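Side-chain contact in uncharacterized protein (PDB 4ECO), which is of unknown function but, as a leucine-rich repeat protein, probably binds other proteins along its curved solenoid: residues D294-A297 with L298-P302. Sequence-based numbering, arbitrary orientation.
Sequences DWQA and LADAP
Gln-296 and Asp-300 meet one turn apart on the last turns of helix 288-300. This helix links the parallel strands 277-279 and 309-311 on the convex side of a leucine-rich repeat solenoid. CG of Gln-296 lies anti to the backbone N (chi1 -163°), and the chain runs extended from there. With this shape the methylene CG, not the amide, comes nearest, 3.6 Å from OD2 of Asp-300. The amide and carboxylate planes are turned 72° apart. The two polar ends look to other partners. OE1 of Gln-296 accepts hydrogen bonds from Lys-292 NZ and Val-322 N. OD1 of Asp-300 pairs with Ser-325 OG and forms a salt bridge with Lys-328 NZ, which ties the helix end to the segment around helix 323-326.

Leu-298 has its CG beside its own backbone N, anti to the carbonyl carbon. This sets CG against the carbonyl of Asp-294, 3.5 Å from its O. Asp-294 O also accepts a hydrogen bond from Leu-298 N, at 3.0 Å. CB of Trp-295 leaves the helix away from residues 298-302, and its indole meets the ring of Phe-320. OD2 of Asp-294 accepts the N-H of Leu-265.

Asp-300 N donates a hydrogen bond to Gln-296 O at 2.9 Å. Ala-301 is the first residue to leave helical geometry. Its N still reaches Ala-297 O at 2.9 Å, but the bond is weak, with an N-H...O angle of 129°.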
loop_
_atom_site.group_PDB
_atom_site.type_symbol
_atom_site.label_atom_id
_atom_site.label_comp_id
_atom_site.label_asym_id
_atom_site.label_seq_id
_atom_site.Cartn_x
_atom_site.Cartn_y
_atom_site.Cartn_z
ATOM N N ASP A 294 22.999 -0.430 -7.322
ATOM C CA ASP A 294 23.125 -0.763 -5.894
ATOM C C ASP A 294 22.227 -1.966 -5.552
ATOM O O ASP A 294 22.685 -2.876 -4.843
ATOM C CB ASP A 294 22.797 0.439 -4.987
ATOM C CG ASP A 294 23.786 1.594 -5.041
ATOM O OD1 ASP A 294 25.028 1.329 -5.040
ATOM O OD2 ASP A 294 23.335 2.762 -4.984
ATOM N N TRP A 295 20.970 -1.986 -6.086
ATOM C CA TRP A 295 20.034 -3.109 -5.919
ATOM C C TRP A 295 20.663 -4.373 -6.531
ATOM O O TRP A 295 20.709 -5.405 -5.842
ATOM C CB TRP A 295 18.659 -2.795 -6.545
ATOM C CG TRP A 295 17.576 -3.844 -6.387
ATOM C CD1 TRP A 295 17.693 -5.084 -5.829
ATOM C CD2 TRP A 295 16.210 -3.745 -6.854
ATOM N NE1 TRP A 295 16.488 -5.758 -5.900
ATOM C CE2 TRP A 295 15.565 -4.964 -6.531
ATOM C CE3 TRP A 295 15.470 -2.745 -7.519
ATOM C CZ2 TRP A 295 14.218 -5.210 -6.851
ATOM C CZ3 TRP A 295 14.134 -2.980 -7.812
ATOM C CH2 TRP A 295 13.522 -4.201 -7.482
ATOM N N GLN A 296 21.231 -4.263 -7.773
ATOM C CA GLN A 296 21.854 -5.388 -8.468
ATOM C C GLN A 296 22.961 -5.974 -7.631
ATOM O O GLN A 296 23.025 -7.197 -7.466
ATOM C CB GLN A 296 22.383 -4.987 -9.856
ATOM C CG GLN A 296 22.664 -6.201 -10.746
ATOM C CD GLN A 296 22.717 -5.899 -12.227
ATOM O OE1 GLN A 296 21.733 -5.495 -12.881
ATOM N NE2 GLN A 296 23.851 -6.201 -12.803
ATOM N N ALA A 297 23.807 -5.084 -7.071
ATOM C CA ALA A 297 24.949 -5.417 -6.224
ATOM C C ALA A 297 24.496 -6.215 -4.996
ATOM O O ALA A 297 25.153 -7.195 -4.634
ATOM C CB ALA A 297 25.662 -4.148 -5.802
ATOM N N LEU A 298 23.344 -5.817 -4.392
ATOM C CA LEU A 298 22.757 -6.501 -3.243
ATOM C C LEU A 298 22.343 -7.933 -3.626
ATOM O O LEU A 298 22.722 -8.870 -2.916
ATOM C CB LEU A 298 21.569 -5.715 -2.675
ATOM C CG LEU A 298 21.921 -4.507 -1.809
ATOM C CD1 LEU A 298 20.741 -3.591 -1.644
ATOM C CD2 LEU A 298 22.453 -4.933 -0.470
ATOM N N ALA A 299 21.651 -8.104 -4.775
ATOM C CA ALA A 299 21.224 -9.411 -5.309
ATOM C C ALA A 299 22.428 -10.330 -5.614
ATOM O O ALA A 299 22.370 -11.545 -5.359
ATOM C CB ALA A 299 20.410 -9.206 -6.570
ATOM N N ASP A 300 23.524 -9.735 -6.132
ATOM C CA ASP A 300 24.739 -10.463 -6.507
ATOM C C ASP A 300 25.591 -10.822 -5.277
ATOM O O ASP A 300 26.378 -11.772 -5.347
ATOM C CB ASP A 300 25.562 -9.646 -7.515
ATOM C CG ASP A 300 24.885 -9.448 -8.861
ATOM O OD1 ASP A 300 24.069 -10.329 -9.263
ATOM O OD2 ASP A 300 25.174 -8.424 -9.522
ATOM N N ALA A 301 25.435 -10.086 -4.160
ATOM C CA ALA A 301 26.173 -10.358 -2.922
ATOM C C ALA A 301 25.512 -11.525 -2.148
ATOM O O ALA A 301 24.355 -11.852 -2.451
ATOM C CB ALA A 301 26.241 -9.102 -2.053
ATOM N N PRO A 302 26.207 -12.180 -1.168
ATOM C CA PRO A 302 25.580 -13.315 -0.449
ATOM C C PRO A 302 24.282 -12.957 0.267
ATOM O O PRO A 302 23.443 -13.848 0.442
ATOM C CB PRO A 302 26.650 -13.724 0.568
ATOM C CG PRO A 302 27.947 -13.297 -0.069
ATOM C CD PRO A 302 27.610 -11.990 -0.730
#